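Local coordinates for CDGSH iron-sulfur domain-containing protein 3, mitochondrial (Homo sapiens, PDB 6AVJ) that binds two iron-sulfur clusters per monomer, can pass them to mitochondrial apoferredoxins, and helps keep free iron and reactive oxygen species at normal levels, at residues V5-T10 against K31-C36; S39-F42 against S48-K51. The protein carries 2 engineered substitutions. One frame throughout, in Å; residues are numbered along the deposited sequence.

In the fold
Interactions 1 and 2 lie in series along the chain, their centres about 12 Å apart, and both border the first [2Fe-2S] cluster of this two-cluster NEET fold. Interaction 1 (5-10 with 31-36) is a surface contact between two loops, a methyl group and a leucine branch against a glutamine. Interaction 2 (39-42 with 48-51) is partly buried and sets a short helix against the loop leading into strand 50-53, with an aromatic ring, a proline and a thiolate in touch. Each supplies one cysteine to the same iron, Cys-36 and the engineered Cys-40. The two meet where Cys-36 CB packs on Pro-49 CB at 3.5 Å.

Interaction 1: residues V5-T10 against K31-C36; sequences VVALKT and KKQPFC. With FES (Fe2/s2 (inorganic) cluster), chain D.
The side-chain amide of Gln-33 is gripped at both ends, NE2 by the carbonyl oxygen of Ser-30 and OE1 by the ammonium group of Lys-66, and against this anchored group rests the methyl of Ala-7. Ala-7 CB lies over the flat of the amide, 3.6 Å from Gln-33 NE2 and as near to Gln-33 CD, so the contact is one of van der Waals packing on a face whose polar atoms bond to other partners. The long side chain reaches this place by folding: a bend at chi2 (-63°) turns the amide aside instead of letting it run straight out. Next to it Leu-8 grazes the root of the same side chain, its CD1 branch 4.1 Å from Gln-33 CB, as the leucine and glutamine chains run alongside one another in opposed senses.

The backbone fixes where Gln-33 stands. A cis peptide joins it to Pro-34, and Phe-35 N bonds to Lys-32 O at 3.1 Å, which makes 32-35 a type VI turn. Its proline folds onto the following aromatic, Pro-34 CG lying 3.8 Å above the centre of the Phe-35 ring. Immediately after the turn Cys-36 SG binds the iron FE1 of the cluster at 2.4 Å; Cys-25 and Cys-27 are further ligands of this cluster, and Gln-33 packs on Cys-25, placing the glutamine in the second shell.

Segment 5-10 is the irregular lead into strand 12-16, and its Ala-7 is backbone-bonded to Thr-64 near the second cluster. Segment 31-36 belongs to the loop that runs from strand 21-24 to helix 39-42, while Gln-33 and Pro-34 lean on Ile-12 of strand 12-16 and Pro-34 also reaches Leu-62 of the antiparallel strand 58-62.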
loop_
_atom_site.group_PDB
_atom_site.type_symbol
_atom_site.label_atom_id
_atom_site.label_comp_id
_atom_site.label_asym_id
_atom_site.label_seq_id
_atom_site.Cartn_x
_atom_site.Cartn_y
_atom_site.Cartn_z
ATOM N N VAL A 5 -9.176 2.338 -0.214
ATOM C CA VAL A 5 -9.655 1.859 1.078
ATOM C C VAL A 5 -8.478 1.439 1.972
ATOM O O VAL A 5 -7.360 1.189 1.517
ATOM C CB VAL A 5 -10.680 0.692 0.888
ATOM C CG1 VAL A 5 -11.887 1.165 0.002
ATOM C CG2 VAL A 5 -10.010 -0.563 0.274
ATOM N N VAL A 6 -8.721 1.454 3.273
ATOM C CA VAL A 6 -7.708 1.066 4.253
ATOM C C VAL A 6 -7.603 -0.464 4.244
ATOM O O VAL A 6 -8.575 -1.165 4.556
ATOM C CB VAL A 6 -8.089 1.593 5.653
ATOM C CG1 VAL A 6 -7.174 1.032 6.716
ATOM C CG2 VAL A 6 -8.124 3.093 5.692
ATOM N N ALA A 7 -6.438 -0.995 3.850
ATOM C CA ALA A 7 -6.276 -2.456 3.830
ATOM C C ALA A 7 -5.924 -3.005 5.202
ATOM O O ALA A 7 -6.418 -4.067 5.605
ATOM C CB ALA A 7 -5.192 -2.864 2.820
ATOM N N LEU A 8 -5.025 -2.330 5.904
ATOM C CA LEU A 8 -4.615 -2.727 7.238
ATOM C C LEU A 8 -4.217 -1.452 7.934
ATOM O O LEU A 8 -4.102 -0.399 7.297
ATOM C CB LEU A 8 -3.435 -3.744 7.213
ATOM C CG LEU A 8 -3.699 -5.045 6.463
ATOM C CD1 LEU A 8 -2.429 -5.721 5.982
ATOM C CD2 LEU A 8 -4.522 -5.979 7.394
ATOM N N LYS A 9 -3.940 -1.566 9.235
ATOM C CA LYS A 9 -3.617 -0.421 10.070
ATOM C C LYS A 9 -2.210 -0.471 10.617
ATOM O O LYS A 9 -1.857 0.362 11.445
ATOM C CB LYS A 9 -4.596 -0.305 11.239
ATOM C CG LYS A 9 -5.979 0.111 10.821
ATOM C CD LYS A 9 -6.815 0.267 12.104
ATOM C CE LYS A 9 -8.241 0.251 11.779
ATOM N NZ LYS A 9 -9.078 0.200 13.041
ATOM N N THR A 10 -1.393 -1.415 10.167
ATOM C CA THR A 10 0.030 -1.445 10.514
ATOM C C THR A 10 0.785 -1.805 9.244
ATOM O O THR A 10 0.312 -2.660 8.470
ATOM C CB THR A 10 0.342 -2.494 11.601
ATOM O OG1 THR A 10 -0.035 -3.779 11.125
ATOM C CG2 THR A 10 -0.471 -2.252 12.797
ATOM N N LYS A 31 -5.322 -8.749 -1.905
ATOM C CA LYS A 31 -5.252 -9.741 -0.841
ATOM C C LYS A 31 -3.819 -10.235 -0.621
ATOM O O LYS A 31 -3.615 -11.166 0.161
ATOM C CB LYS A 31 -6.190 -10.923 -1.146
ATOM C CG LYS A 31 -7.613 -10.514 -1.599
ATOM C CD LYS A 31 -8.266 -9.476 -0.706
ATOM C CE LYS A 31 -8.345 -9.908 0.757
ATOM N NZ LYS A 31 -8.958 -8.831 1.655
ATOM N N LYS A 32 -2.820 -9.625 -1.288
ATOM C CA LYS A 32 -1.405 -9.938 -1.038
ATOM C C LYS A 32 -0.660 -8.671 -0.624
ATOM O O LYS A 32 0.374 -8.311 -1.213
ATOM C CB LYS A 32 -0.755 -10.589 -2.276
ATOM C CG LYS A 32 -1.660 -11.732 -2.845
ATOM C CD LYS A 32 -0.914 -12.993 -3.231
ATOM C CE LYS A 32 -0.140 -12.811 -4.543
ATOM N NZ LYS A 32 0.728 -14.008 -4.872
ATOM N N GLN A 33 -1.182 -7.991 0.392
ATOM C CA GLN A 33 -0.621 -6.725 0.802
ATOM C C GLN A 33 0.845 -6.949 1.146
ATOM O O GLN A 33 1.194 -7.990 1.719
ATOM C CB GLN A 33 -1.367 -6.151 2.003
ATOM C CG GLN A 33 -2.755 -5.581 1.681
ATOM C CD GLN A 33 -2.673 -4.393 0.733
ATOM O OE1 GLN A 33 -1.693 -3.607 0.761
ATOM N NE2 GLN A 33 -3.672 -4.266 -0.131
ATOM N N PRO A 34 1.716 -5.968 0.874
ATOM C CA PRO A 34 1.470 -4.569 0.452
ATOM C C PRO A 34 1.484 -4.375 -1.048
ATOM O O PRO A 34 1.470 -3.229 -1.515
ATOM C CB PRO A 34 2.653 -3.818 1.045
ATOM C CG PRO A 34 3.749 -4.832 1.004
ATOM C CD PRO A 34 3.134 -6.177 1.232
ATOM N N PHE A 35 1.526 -5.456 -1.804
ATOM C CA PHE A 35 1.728 -5.400 -3.250
ATOM C C PHE A 35 0.438 -5.695 -4.004
ATOM O O PHE A 35 -0.482 -6.327 -3.485
ATOM C CB PHE A 35 2.820 -6.418 -3.678
ATOM C CG PHE A 35 4.150 -6.174 -3.008
ATOM C CD1 PHE A 35 4.847 -5.021 -3.266
ATOM C CD2 PHE A 35 4.681 -7.100 -2.107
ATOM C CE1 PHE A 35 6.058 -4.778 -2.658
ATOM C CE2 PHE A 35 5.875 -6.876 -1.498
ATOM C CZ PHE A 35 6.569 -5.702 -1.760
ATOM N N CYS A 36 0.406 -5.252 -5.250
ATOM C CA CYS A 36 -0.738 -5.450 -6.141
ATOM C C CYS A 36 -0.898 -6.923 -6.542
ATOM O O CYS A 36 0.078 -7.616 -6.826
ATOM C CB CYS A 36 -0.544 -4.563 -7.368
ATOM S SG CYS A 36 -1.705 -4.664 -8.697
HETATM FE FE1 FES D . -3.482 -3.412 -7.775
HETATM FE FE2 FES D . -4.349 -2.527 -5.374
HETATM S S1 FES D . -3.246 -1.369 -6.861
HETATM S S2 FES D . -4.539 -4.553 -6.201
#

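Interaction 2: residues S39-F42 against S48-K51; sequences SCFF and SPLK. Engineered in segment 39-42: Cys-40 (natural residue His). With FES (Fe2/s2 (inorganic) cluster), chain D.
The first CDGSH motif of this NEET protein ends in helix 39-42, whose cluster ligand, Cys-40, is an engineered residue in place of the natural histidine. Cys-40 SG binds the iron FE1 at 2.4 Å and shares that iron with Cys-36. A chi1 of 45° places the sulfur over the backbone, near both N and C, and from there it faces the iron while also lying 3.6 Å above the centre of the Phe-41 ring that follows it in the helix.

Across from the helix, the loop entering strand 50-53 meets both residues. Ser-48 CB comes up at the edge of the Phe-41 ring, near its plane, 3.8 Å from Phe-41 CE2. Pro-49 approaches the same end of the ring, its side chain set roughly perpendicular to that of the phenylalanine. The proline also borders the cluster, its CA 3.9 Å from the bridging sulfide S1 and its CB hardly farther, and its side chain packs on Arg-23 of strand 21-24. At the head of the helix, Ser-39 OG is hydrogen-bonded to Asp-37 OD1, tying the start of the helix to the preceding part of the motif, and Cys-40 O receives the hydroxyl of Thr-45 beyond its end. At the first residue of the strand, Leu-50 is backbone-bonded to Trp-24 of strand 21-24, which fixes the loop to the two-stranded sheet. The helix and loop meet at Pro-49 CD, which touches both the ring and the cysteine sulfur from the same side, 3.6 Å from Phe-41 CZ and 4.1 Å from Cys-40 SG.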
loop_
_atom_site.group_PDB
_atom_site.type_symbol
_atom_site.label_atom_id
_atom_site.label_comp_id
_atom_site.label_asym_id
_atom_site.label_seq_id
_atom_site.Cartn_x
_atom_site.Cartn_y
_atom_site.Cartn_z
ATOM N N SER A 39 -6.374 -6.809 -8.248
ATOM C CA SER A 39 -7.741 -6.452 -7.865
ATOM C C SER A 39 -8.139 -5.100 -8.419
ATOM O O SER A 39 -9.309 -4.892 -8.777
ATOM C CB SER A 39 -7.881 -6.440 -6.347
ATOM O OG SER A 39 -7.634 -7.725 -5.809
ATOM N N CYS A 40 -7.187 -4.151 -8.445
ATOM C CA CYS A 40 -7.434 -2.830 -9.039
ATOM C C CYS A 40 -8.022 -2.950 -10.430
ATOM O O CYS A 40 -8.853 -2.120 -10.824
ATOM C CB CYS A 40 -6.130 -2.026 -9.103
ATOM S SG CYS A 40 -4.779 -3.038 -9.722
ATOM N N PHE A 41 -7.585 -3.970 -11.191
ATOM C CA PHE A 41 -7.995 -4.181 -12.578
ATOM C C PHE A 41 -9.267 -5.018 -12.670
ATOM O O PHE A 41 -10.160 -4.704 -13.466
ATOM C CB PHE A 41 -6.866 -4.874 -13.389
ATOM C CG PHE A 41 -5.542 -4.163 -13.333
ATOM C CD1 PHE A 41 -4.350 -4.879 -13.121
ATOM C CD2 PHE A 41 -5.463 -2.767 -13.492
ATOM C CE1 PHE A 41 -3.113 -4.217 -13.066
ATOM C CE2 PHE A 41 -4.222 -2.108 -13.438
ATOM C CZ PHE A 41 -3.059 -2.837 -13.224
ATOM N N PHE A 42 -9.336 -6.111 -11.894
ATOM C CA PHE A 42 -10.476 -7.028 -11.964
ATOM C C PHE A 42 -11.760 -6.341 -11.535
ATOM O O PHE A 42 -12.847 -6.704 -12.009
ATOM C CB PHE A 42 -10.256 -8.260 -11.063
ATOM C CG PHE A 42 -8.954 -9.005 -11.325
ATOM C CD1 PHE A 42 -8.443 -9.112 -12.603
ATOM C CD2 PHE A 42 -8.249 -9.568 -10.284
ATOM C CE1 PHE A 42 -7.244 -9.793 -12.838
ATOM C CE2 PHE A 42 -7.054 -10.246 -10.507
ATOM C CZ PHE A 42 -6.556 -10.355 -11.793
ATOM N N SER A 48 -4.215 1.982 -10.462
ATOM C CA SER A 48 -3.211 1.032 -10.897
ATOM C C SER A 48 -2.000 1.152 -9.970
ATOM O O SER A 48 -1.831 2.184 -9.323
ATOM C CB SER A 48 -2.820 1.259 -12.367
ATOM O OG SER A 48 -2.223 2.500 -12.489
ATOM N N PRO A 49 -1.197 0.096 -9.826
ATOM C CA PRO A 49 -0.203 0.065 -8.740
ATOM C C PRO A 49 0.963 1.007 -9.022
ATOM O O PRO A 49 1.226 1.393 -10.167
ATOM C CB PRO A 49 0.249 -1.400 -8.724
ATOM C CG PRO A 49 0.113 -1.823 -10.131
ATOM C CD PRO A 49 -1.203 -1.168 -10.564
ATOM N N LEU A 50 1.609 1.434 -7.946
ATOM C CA LEU A 50 2.781 2.308 -8.029
ATOM C C LEU A 50 3.998 1.430 -8.292
ATOM O O LEU A 50 4.504 0.745 -7.399
ATOM C CB LEU A 50 2.915 3.146 -6.755
ATOM C CG LEU A 50 4.083 4.170 -6.749
ATOM C CD1 LEU A 50 3.717 5.296 -7.649
ATOM C CD2 LEU A 50 4.315 4.758 -5.337
ATOM N N LYS A 51 4.462 1.418 -9.538
ATOM C CA LYS A 51 5.603 0.580 -9.894
ATOM C C LYS A 51 6.893 1.269 -9.458
ATOM O O LYS A 51 7.074 2.476 -9.687
ATOM C CB LYS A 51 5.614 0.282 -11.400
ATOM C CG LYS A 51 6.668 -0.762 -11.832
ATOM C CD LYS A 51 6.534 -1.199 -13.318
ATOM C CE LYS A 51 6.850 -0.049 -14.222
ATOM N NZ LYS A 51 6.866 -0.480 -15.658
HETATM FE FE1 FES D . -3.482 -3.412 -7.775
HETATM FE FE2 FES D . -4.349 -2.527 -5.374
HETATM S S1 FES D . -3.246 -1.369 -6.861
HETATM S S2 FES D . -4.539 -4.553 -6.201
#